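PDB 3DPM: protein CT_858, which probably acts as a serine-type endopeptidase, cutting peptide bonds within protein substrates. Local coordinates for residues Y301-M306 with V346-A351; T339-G344 with S467-F472; G404-L409 with H446-V451. All blocks are in the same frame, centred on the assembly; numbering follows the deposited sequence.

Contact 1: residues Y301-M306 with V346-A351. With LAS (N-acetyl-S-({(2R,3S,4R)-3-hydroxy-2-[(1S)-1-hydroxy-2-methylpropyl]-4-methyl-5-oxopyrrolidin-2-yl}carbonyl)cysteine), chain C.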
loop_
_atom_site.group_PDB
_atom_site.type_symbol
_atom_site.label_atom_id
_atom_site.label_comp_id
_atom_site.label_asym_id
_atom_site.label_seq_id
_atom_site.Cartn_x
_atom_site.Cartn_y
_atom_site.Cartn_z
ATOM N N TYR A 301 20.962 -5.313 -1.031
ATOM C CA TYR A 301 20.884 -3.952 -0.542
ATOM C C TYR A 301 19.609 -3.709 0.233
ATOM O O TYR A 301 19.340 -2.588 0.654
ATOM C CB TYR A 301 21.027 -2.951 -1.684
ATOM C CG TYR A 301 22.441 -2.914 -2.175
ATOM C CD1 TYR A 301 22.816 -3.581 -3.347
ATOM C CD2 TYR A 301 23.435 -2.318 -1.405
ATOM C CE1 TYR A 301 24.147 -3.661 -3.724
ATOM C CE2 TYR A 301 24.766 -2.395 -1.770
ATOM C CZ TYR A 301 25.118 -3.067 -2.925
ATOM O OH TYR A 301 26.444 -3.172 -3.264
ATOM N N SER A 302 18.821 -4.765 0.415
ATOM C CA SER A 302 17.599 -4.665 1.208
ATOM C C SER A 302 17.909 -5.375 2.517
ATOM O O SER A 302 17.386 -6.448 2.805
ATOM C CB SER A 302 16.409 -5.319 0.495
ATOM O OG SER A 302 16.848 -6.214 -0.501
ATOM N N TRP A 303 18.777 -4.743 3.300
ATOM C CA TRP A 303 19.240 -5.251 4.585
ATOM C C TRP A 303 18.215 -5.933 5.477
ATOM O O TRP A 303 18.561 -6.829 6.239
ATOM C CB TRP A 303 19.899 -4.122 5.367
ATOM C CG TRP A 303 19.065 -2.891 5.443
ATOM C CD1 TRP A 303 18.905 -1.945 4.468
ATOM C CD2 TRP A 303 18.272 -2.463 6.552
ATOM N NE1 TRP A 303 18.064 -0.950 4.906
ATOM C CE2 TRP A 303 17.658 -1.244 6.181
ATOM C CE3 TRP A 303 18.018 -2.990 7.826
ATOM C CZ2 TRP A 303 16.805 -0.543 7.036
ATOM C CZ3 TRP A 303 17.166 -2.290 8.682
ATOM C CH2 TRP A 303 16.571 -1.078 8.279
ATOM N N GLN A 304 16.959 -5.517 5.396
ATOM C CA GLN A 304 15.930 -6.120 6.230
ATOM C C GLN A 304 15.643 -7.566 5.869
ATOM O O GLN A 304 15.202 -8.342 6.711
ATOM C CB GLN A 304 14.632 -5.336 6.125
ATOM C CG GLN A 304 14.767 -3.878 6.458
ATOM C CD GLN A 304 13.417 -3.239 6.698
ATOM O OE1 GLN A 304 12.697 -3.620 7.623
ATOM N NE2 GLN A 304 13.059 -2.266 5.862
ATOM N N ASP A 305 15.887 -7.926 4.614
ATOM C CA ASP A 305 15.623 -9.280 4.163
ATOM C C ASP A 305 16.820 -10.205 4.323
ATOM O O ASP A 305 16.720 -11.402 4.060
ATOM C CB ASP A 305 15.171 -9.266 2.701
ATOM C CG ASP A 305 13.991 -8.341 2.465
ATOM O OD1 ASP A 305 13.073 -8.313 3.314
ATOM O OD2 ASP A 305 13.973 -7.645 1.426
ATOM N N MET A 306 17.948 -9.659 4.757
ATOM C CA MET A 306 19.143 -10.473 4.937
ATOM C C MET A 306 18.913 -11.692 5.819
ATOM O O MET A 306 18.017 -11.701 6.676
ATOM C CB MET A 306 20.278 -9.645 5.525
ATOM C CG MET A 306 20.902 -8.699 4.533
ATOM S SD MET A 306 22.427 -7.995 5.169
ATOM C CE MET A 306 23.568 -9.351 4.835
ATOM N N VAL A 346 18.434 2.239 -1.806
ATOM C CA VAL A 346 19.422 3.201 -2.295
ATOM C C VAL A 346 20.242 3.864 -1.179
ATOM O O VAL A 346 21.467 3.972 -1.271
ATOM C CB VAL A 346 18.736 4.324 -3.107
ATOM C CG1 VAL A 346 19.769 5.210 -3.751
ATOM C CG2 VAL A 346 17.829 3.725 -4.159
ATOM N N LEU A 347 19.562 4.323 -0.135
ATOM C CA LEU A 347 20.247 4.978 0.972
ATOM C C LEU A 347 21.284 4.063 1.604
ATOM O O LEU A 347 22.402 4.483 1.892
ATOM C CB LEU A 347 19.227 5.439 2.012
ATOM C CG LEU A 347 18.400 6.619 1.499
ATOM C CD1 LEU A 347 17.287 6.917 2.477
ATOM C CD2 LEU A 347 19.307 7.835 1.305
ATOM N N TYR A 348 20.899 2.808 1.802
ATOM C CA TYR A 348 21.776 1.797 2.373
ATOM C C TYR A 348 22.983 1.624 1.443
ATOM O O TYR A 348 24.109 1.411 1.897
ATOM C CB TYR A 348 20.998 0.484 2.508
ATOM C CG TYR A 348 21.798 -0.690 3.005
ATOM C CD1 TYR A 348 22.355 -0.691 4.286
ATOM C CD2 TYR A 348 21.995 -1.812 2.196
ATOM C CE1 TYR A 348 23.091 -1.788 4.756
ATOM C CE2 TYR A 348 22.726 -2.906 2.649
ATOM C CZ TYR A 348 23.275 -2.888 3.933
ATOM O OH TYR A 348 24.024 -3.958 4.380
ATOM N N LEU A 349 22.745 1.722 0.139
ATOM C CA LEU A 349 23.822 1.594 -0.835
ATOM C C LEU A 349 24.788 2.777 -0.684
ATOM O O LEU A 349 26.004 2.607 -0.758
ATOM C CB LEU A 349 23.248 1.544 -2.253
ATOM C CG LEU A 349 24.175 1.354 -3.465
ATOM C CD1 LEU A 349 24.412 2.680 -4.125
ATOM C CD2 LEU A 349 25.482 0.692 -3.060
ATOM N N TYR A 350 24.248 3.978 -0.473
ATOM C CA TYR A 350 25.109 5.146 -0.287
ATOM C C TYR A 350 25.889 5.009 1.026
ATOM O O TYR A 350 27.038 5.447 1.135
ATOM C CB TYR A 350 24.277 6.434 -0.257
ATOM C CG TYR A 350 23.651 6.797 -1.584
ATOM C CD1 TYR A 350 23.905 6.040 -2.733
ATOM C CD2 TYR A 350 22.803 7.893 -1.696
ATOM C CE1 TYR A 350 23.327 6.363 -3.955
ATOM C CE2 TYR A 350 22.217 8.230 -2.918
ATOM C CZ TYR A 350 22.483 7.455 -4.041
ATOM O OH TYR A 350 21.903 7.763 -5.251
ATOM N N ALA A 351 25.256 4.400 2.023
ATOM C CA ALA A 351 25.891 4.205 3.316
ATOM C C ALA A 351 27.185 3.402 3.158
ATOM O O ALA A 351 28.265 3.840 3.578
ATOM C CB ALA A 351 24.935 3.478 4.256
HETATM C C18 LAS C . 16.698 -1.574 -6.825
HETATM O O19 LAS C . 17.248 -2.110 -5.846
HETATM C C9 LAS C . 15.342 -0.891 -6.632
HETATM C C10 LAS C . 15.352 0.529 -7.229
HETATM C C11 LAS C . 16.225 1.607 -6.589
HETATM C C16 LAS C . 17.214 1.015 -5.590
HETATM C C12 LAS C . 16.969 2.286 -7.740
HETATM O O17 LAS C . 14.015 1.013 -7.154
HETATM N N8 LAS C . 14.904 -1.006 -5.200
HETATM C C6 LAS C . 13.633 -1.426 -5.210
HETATM O O7 LAS C . 12.934 -1.566 -4.211
HETATM C C5 LAS C . 13.100 -1.624 -6.639
HETATM C C20 LAS C . 12.253 -2.901 -6.691
HETATM C C3 LAS C . 14.395 -1.812 -7.428
HETATM O O2 LAS C . 14.780 -3.170 -7.178
#

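Contact 2: residues T339-G344 with S467-F472. With LAS (N-acetyl-S-({(2R,3S,4R)-3-hydroxy-2-[(1S)-1-hydroxy-2-methylpropyl]-4-methyl-5-oxopyrrolidin-2-yl}carbonyl)cysteine), chain C.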
loop_
_atom_site.group_PDB
_atom_site.type_symbol
_atom_site.label_atom_id
_atom_site.label_comp_id
_atom_site.label_asym_id
_atom_site.label_seq_id
_atom_site.Cartn_x
_atom_site.Cartn_y
_atom_site.Cartn_z
ATOM N N THR A 339 28.414 -10.286 -6.713
ATOM C CA THR A 339 27.645 -11.018 -7.725
ATOM C C THR A 339 26.315 -11.534 -7.170
ATOM O O THR A 339 26.143 -11.643 -5.955
ATOM C CB THR A 339 28.428 -12.226 -8.229
ATOM O OG1 THR A 339 28.782 -13.050 -7.110
ATOM C CG2 THR A 339 29.690 -11.782 -8.970
ATOM N N ASN A 340 25.378 -11.858 -8.057
ATOM C CA ASN A 340 24.074 -12.375 -7.629
ATOM C C ASN A 340 23.438 -11.534 -6.533
ATOM O O ASN A 340 23.058 -12.064 -5.485
ATOM C CB ASN A 340 24.221 -13.813 -7.128
ATOM C CG ASN A 340 24.589 -14.769 -8.235
ATOM O OD1 ASN A 340 25.027 -14.346 -9.304
ATOM N ND2 ASN A 340 24.428 -16.065 -7.987
ATOM N N ASN A 341 23.322 -10.232 -6.789
ATOM C CA ASN A 341 22.747 -9.275 -5.845
ATOM C C ASN A 341 21.502 -8.672 -6.495
ATOM O O ASN A 341 21.572 -8.137 -7.589
ATOM C CB ASN A 341 23.770 -8.170 -5.546
ATOM C CG ASN A 341 23.290 -7.202 -4.491
ATOM O OD1 ASN A 341 22.127 -6.793 -4.502
ATOM N ND2 ASN A 341 24.188 -6.819 -3.573
ATOM N N PRO A 342 20.348 -8.741 -5.819
ATOM C CA PRO A 342 19.106 -8.191 -6.386
ATOM C C PRO A 342 18.896 -6.679 -6.246
ATOM O O PRO A 342 17.909 -6.142 -6.749
ATOM C CB PRO A 342 18.023 -8.990 -5.660
ATOM C CG PRO A 342 18.614 -9.134 -4.272
ATOM C CD PRO A 342 20.082 -9.487 -4.574
ATOM N N GLY A 343 19.820 -5.992 -5.583
ATOM C CA GLY A 343 19.662 -4.560 -5.387
ATOM C C GLY A 343 18.844 -4.328 -4.120
ATOM O O GLY A 343 18.785 -5.211 -3.265
ATOM N N GLY A 344 18.224 -3.156 -3.987
ATOM C CA GLY A 344 17.414 -2.855 -2.815
ATOM C C GLY A 344 17.378 -1.379 -2.434
ATOM O O GLY A 344 17.191 -0.519 -3.283
ATOM N N SER A 467 19.335 -3.246 -10.449
ATOM C CA SER A 467 19.088 -2.163 -9.487
ATOM C C SER A 467 20.411 -1.819 -8.804
ATOM O O SER A 467 21.140 -1.064 -9.481
ATOM C CB SER A 467 18.109 -2.573 -8.383
ATOM O OG SER A 467 17.317 -1.422 -8.032
ATOM N N CYS A 468 20.257 -1.537 -7.390
ATOM C CA CYS A 468 21.451 -1.045 -6.741
ATOM C C CYS A 468 22.774 -1.767 -6.969
ATOM O O CYS A 468 23.840 -1.227 -6.660
ATOM C CB CYS A 468 21.171 -0.972 -5.250
ATOM S SG CYS A 468 19.920 0.264 -4.843
ATOM N N ALA A 469 22.711 -3.000 -7.460
ATOM C CA ALA A 469 23.928 -3.746 -7.724
ATOM C C ALA A 469 24.482 -3.316 -9.091
ATOM O O ALA A 469 25.528 -3.789 -9.533
ATOM C CB ALA A 469 23.654 -5.243 -7.683
ATOM N N ASP A 470 23.759 -2.414 -9.754
ATOM C CA ASP A 470 24.185 -1.849 -11.041
ATOM C C ASP A 470 24.949 -0.569 -10.669
ATOM O O ASP A 470 26.014 -0.275 -11.207
ATOM C CB ASP A 470 22.974 -1.441 -11.904
ATOM C CG ASP A 470 22.451 -2.564 -12.792
ATOM O OD1 ASP A 470 23.238 -3.124 -13.582
ATOM O OD2 ASP A 470 21.238 -2.871 -12.719
ATOM N N PHE A 471 24.372 0.180 -9.731
ATOM C CA PHE A 471 24.925 1.447 -9.255
ATOM C C PHE A 471 26.228 1.307 -8.495
ATOM O O PHE A 471 27.132 2.117 -8.668
ATOM C CB PHE A 471 23.906 2.157 -8.361
ATOM C CG PHE A 471 22.608 2.448 -9.044
ATOM C CD1 PHE A 471 21.484 2.805 -8.308
ATOM C CD2 PHE A 471 22.506 2.368 -10.435
ATOM C CE1 PHE A 471 20.277 3.079 -8.948
ATOM C CE2 PHE A 471 21.304 2.641 -11.087
ATOM C CZ PHE A 471 20.190 2.994 -10.349
ATOM N N PHE A 472 26.327 0.290 -7.648
ATOM C CA PHE A 472 27.545 0.093 -6.873
ATOM C C PHE A 472 28.790 0.098 -7.780
ATOM O O PHE A 472 29.676 0.928 -7.607
ATOM C CB PHE A 472 27.461 -1.212 -6.083
ATOM C CG PHE A 472 28.593 -1.408 -5.125
ATOM C CD1 PHE A 472 28.733 -0.574 -4.013
ATOM C CD2 PHE A 472 29.527 -2.422 -5.327
ATOM C CE1 PHE A 472 29.794 -0.746 -3.113
ATOM C CE2 PHE A 472 30.587 -2.600 -4.435
ATOM C CZ PHE A 472 30.718 -1.760 -3.326
HETATM C C18 LAS C . 16.698 -1.574 -6.825
HETATM O O19 LAS C . 17.248 -2.110 -5.846
HETATM C C9 LAS C . 15.342 -0.891 -6.632
HETATM C C10 LAS C . 15.352 0.529 -7.229
HETATM C C11 LAS C . 16.225 1.607 -6.589
HETATM C C16 LAS C . 17.214 1.015 -5.590
HETATM C C12 LAS C . 16.969 2.286 -7.740
HETATM O O17 LAS C . 14.015 1.013 -7.154
HETATM N N8 LAS C . 14.904 -1.006 -5.200
HETATM C C6 LAS C . 13.633 -1.426 -5.210
HETATM O O7 LAS C . 12.934 -1.566 -4.211
HETATM C C5 LAS C . 13.100 -1.624 -6.639
HETATM C C20 LAS C . 12.253 -2.901 -6.691
HETATM C C3 LAS C . 14.395 -1.812 -7.428
HETATM O O2 LAS C . 14.780 -3.170 -7.178
#

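Contact 3: residues G404-L409 with H446-V451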
loop_
_atom_site.group_PDB
_atom_site.type_symbol
_atom_site.label_atom_id
_atom_site.label_comp_id
_atom_site.label_asym_id
_atom_site.label_seq_id
_atom_site.Cartn_x
_atom_site.Cartn_y
_atom_site.Cartn_z
ATOM N N GLY A 404 22.070 4.114 7.561
ATOM C CA GLY A 404 23.522 4.103 7.593
ATOM C C GLY A 404 24.215 5.337 7.040
ATOM O O GLY A 404 25.382 5.589 7.348
ATOM N N TYR A 405 23.522 6.104 6.210
ATOM C CA TYR A 405 24.139 7.293 5.641
ATOM C C TYR A 405 24.084 8.464 6.615
ATOM O O TYR A 405 23.012 8.905 7.016
ATOM C CB TYR A 405 23.460 7.694 4.336
ATOM C CG TYR A 405 24.313 8.643 3.536
ATOM C CD1 TYR A 405 25.403 8.172 2.802
ATOM C CD2 TYR A 405 24.072 10.016 3.553
ATOM C CE1 TYR A 405 26.227 9.042 2.107
ATOM C CE2 TYR A 405 24.893 10.899 2.863
ATOM C CZ TYR A 405 25.967 10.407 2.143
ATOM O OH TYR A 405 26.775 11.276 1.452
ATOM N N THR A 406 25.256 8.968 6.975
ATOM C CA THR A 406 25.374 10.071 7.918
ATOM C C THR A 406 24.502 11.282 7.588
ATOM O O THR A 406 24.621 11.864 6.514
ATOM C CB THR A 406 26.843 10.524 8.029
ATOM O OG1 THR A 406 27.658 9.402 8.410
ATOM C CG2 THR A 406 26.978 11.642 9.069
ATOM N N VAL A 407 23.633 11.660 8.524
ATOM C CA VAL A 407 22.757 12.811 8.326
ATOM C C VAL A 407 23.461 14.094 8.749
ATOM O O VAL A 407 24.070 14.171 9.818
ATOM C CB VAL A 407 21.447 12.667 9.105
ATOM C CG1 VAL A 407 20.721 13.998 9.152
ATOM C CG2 VAL A 407 20.576 11.612 8.440
ATOM N N ASP A 408 23.352 15.108 7.902
ATOM C CA ASP A 408 24.011 16.379 8.136
ATOM C C ASP A 408 23.189 17.483 7.476
ATOM O O ASP A 408 22.328 17.195 6.649
ATOM C CB ASP A 408 25.399 16.308 7.502
ATOM C CG ASP A 408 26.151 17.601 7.605
ATOM O OD1 ASP A 408 27.096 17.798 6.810
ATOM O OD2 ASP A 408 25.804 18.414 8.488
ATOM N N LEU A 409 23.460 18.738 7.830
ATOM C CA LEU A 409 22.738 19.873 7.256
ATOM C C LEU A 409 22.826 19.833 5.723
ATOM O O LEU A 409 21.872 20.174 5.022
ATOM C CB LEU A 409 23.319 21.183 7.810
ATOM C CG LEU A 409 22.677 22.567 7.586
ATOM C CD1 LEU A 409 23.272 23.214 6.356
ATOM C CD2 LEU A 409 21.160 22.461 7.483
ATOM N N HIS A 446 29.450 11.529 0.192
ATOM C CA HIS A 446 30.453 12.112 1.066
ATOM C C HIS A 446 30.969 11.008 1.967
ATOM O O HIS A 446 30.188 10.202 2.490
ATOM C CB HIS A 446 29.845 13.248 1.885
ATOM C CG HIS A 446 29.411 14.413 1.051
ATOM N ND1 HIS A 446 30.306 15.225 0.387
ATOM C CD2 HIS A 446 28.177 14.869 0.728
ATOM C CE1 HIS A 446 29.642 16.129 -0.312
ATOM N NE2 HIS A 446 28.349 15.935 -0.123
ATOM N N PRO A 447 32.300 10.936 2.143
ATOM C CA PRO A 447 32.911 9.907 2.987
ATOM C C PRO A 447 32.398 9.865 4.415
ATOM O O PRO A 447 32.254 10.901 5.064
ATOM C CB PRO A 447 34.411 10.215 2.889
ATOM C CG PRO A 447 34.468 11.646 2.414
ATOM C CD PRO A 447 33.328 11.742 1.464
ATOM N N HIS A 448 32.104 8.655 4.885
ATOM C CA HIS A 448 31.611 8.438 6.236
ATOM C C HIS A 448 32.579 9.123 7.200
ATOM O O HIS A 448 33.790 9.047 7.036
ATOM C CB HIS A 448 31.517 6.932 6.518
ATOM C CG HIS A 448 30.809 6.596 7.794
ATOM N ND1 HIS A 448 31.440 6.592 9.019
ATOM C CD2 HIS A 448 29.514 6.281 8.040
ATOM C CE1 HIS A 448 30.565 6.293 9.964
ATOM N NE2 HIS A 448 29.389 6.099 9.396
ATOM N N PRO A 449 32.052 9.813 8.216
ATOM C CA PRO A 449 32.936 10.495 9.161
ATOM C C PRO A 449 33.850 9.626 10.031
ATOM O O PRO A 449 35.010 9.977 10.245
ATOM C CB PRO A 449 31.963 11.337 9.987
ATOM C CG PRO A 449 30.707 10.517 9.974
ATOM C CD PRO A 449 30.634 10.050 8.542
ATOM N N ARG A 450 33.348 8.496 10.518
ATOM C CA ARG A 450 34.148 7.638 11.390
ATOM C C ARG A 450 35.010 6.588 10.681
ATOM O O ARG A 450 36.189 6.443 10.999
ATOM C CB ARG A 450 33.240 6.953 12.428
ATOM C CG ARG A 450 32.270 7.909 13.123
ATOM C CD ARG A 450 31.380 7.216 14.147
ATOM N NE ARG A 450 30.277 8.080 14.564
ATOM C CZ ARG A 450 29.596 7.940 15.700
ATOM N NH1 ARG A 450 29.904 6.964 16.546
ATOM N NH2 ARG A 450 28.608 8.779 15.998
ATOM N N VAL A 451 34.448 5.861 9.720
ATOM C CA VAL A 451 35.229 4.836 9.031
ATOM C C VAL A 451 35.298 4.935 7.509
ATOM O O VAL A 451 34.282 5.067 6.828
ATOM C CB VAL A 451 34.740 3.415 9.442
ATOM C CG1 VAL A 451 33.231 3.403 9.593
ATOM C CG2 VAL A 451 35.185 2.379 8.411
#

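Contact 1: residues Y301-M306 with V346-A351
Trp303 meets Tyr348 in an unusual way: its CB and the CD1 corner of its indole both lie over one face of the phenol. The contact belongs to the peptidase S41 domain, whose fold is of the ClpP/crotonase type, and joins the loop after strand 290-297 to the first turns of helix 346-354. Trp303 CB stands 4.0 Å from the centroid of the Tyr348 ring, close to its normal, a CH-pi contact. With chi1 at 50°, Trp303 CG lies between the backbone N and the carbonyl carbon, which swings CD1 over the rim of the same face, 3.5 Å from Tyr348 CG. The indole and phenol planes incline at 43°, neither stacked nor edge-to-face. A flat, broad ring suits this place because it can pack against the indole and the backbone of Tyr301 at once, with Tyr348 CD2 3.2 Å from Tyr301 O. Trp303 NE1 bonds to Glu403 and Tyr301 OH to Gln338, which probably helps hold the indole and the Tyr301 ring in place. Tyr301 presents its edge to Tyr348 CD2, while branched Leu349 lies over one face of the Tyr301 ring, toward its rim. There its methyl CD2 presses 3.4 Å from Tyr301 CE2.

Contact 2: residues T339-G344 with S467-F472
Ser467 packs on the glycine-rich loop 339-344 and carries the covalently bound lactacystin-derived acyl group. Its CB lies 3.9 Å from Gly343 CA, an approach that the bare glycine backbone permits, and equally near the carbonyl oxygen of Pro342. One bond farther out, Ser467 OG is joined to C18 of the ligand at 1.4 Å, an ester-like link consistent with Ser467 being the nucleophile. Beyond the tip, the ligand oxygen O19 turns to two backbone N-H groups, one from each segment. Gly344 N donates to it across a modelled distance so short that its exact value is doubtful; Cys468 N donates from 3.4 Å, a weak but almost straight bond (176°). Because Cys468 opens helix 468-478, the helix N-terminus would probably polarise the C18-O19 carbonyl, and could stabilise the oxyanion of a tetrahedral intermediate.

Asn341 shapes the loop that supplies the first donor. Its OD1 accepts from Gly343 N at 2.7 Å, in the carbonyl plane, forming an Asx turn. Asparagine suits the place because its other amide atom, ND2, can at the same time donate to Ile298 O, which fixes the rotation of the group. With CG anti to the backbone N (chi1 -175°), Asn341 also lays its aliphatic part on the helix, where its CB touches Ala469 CB at 3.6 Å. The small alanine lets helix and loop come this close. At the backbone angles of Gly343 and Gly344 a CB would jam against the preceding carbonyl oxygen, and at Gly343 it would also strike Ser467 CB and Cys468 N. A serine just before a helix, its attached carbonyl facing two main-chain amides, is consistent with the nucleophile and oxyanion hole of a serine protease, as in the S41 family.

Contact 3: residues G404-L409 with H446-V451
Thr406 turns both of its branches to the CG-CD corner of Pro449, its OG1 3.0 Å from Pro449 CD and its methyl CG2 4.0 Å from Pro449 CG. It sits on the second strand of a small antiparallel beta hairpin, 401-402 with 405-406, in the S41 peptidase domain, and faces the loop between strands 444-445 and 457-461. Threonine suits this partly open place, since its methyl and hydroxyl can meet that corner together. The hydroxyl also comes within 3.6 Å of His448 CD2. That imidazole is held by its own loop: His448 ND1 accepts from the backbone N-H groups of Arg450 and Val451, both tilted from the ring plane, so the nitrogen probably carries no proton. Pro449 CD lies over one face of that imidazole, toward the rim. Gly404, with its positive phi, suits the hairpin turn. Next to it Tyr405 starts away from the loop, yet is long enough to return to it; CG anti to the backbone N (chi1 -163°) extends the ring past Phe442 and helix 346-354 toward 446-451. At its end the hydroxyl oxygen accepts a nearly straight bond (171°) from the backbone of His446, with His446 N 3.0 Å from Tyr405 OH.

In the fold
Contacts 1 and 2 are buried and form one neighbourhood: their segments alternate along the chain, both touch the bound lactacystin-derived acyl group, and the Tyr301 N to Gly343 O pair, probably a hydrogen bond, joins them. Contact 3 is only partly buried; its centre is about 26 Å from the centre of the chain, against about 6 Å for that of contact 2. Helix 346-354 relates outer to inner, since contact 1 uses Tyr348 and Leu349 on it while Tyr350 and Ala351 touch Gly404 and Tyr405 of contact 3. The chemistry follows the place: aromatic and aliphatic packing in contact 1, a covalent serine link, backbone N-H groups facing the ligand and close glycine and alanine packing in contact 2, and a single tyrosine-to-backbone bond with proline and histidine packing in contact 3.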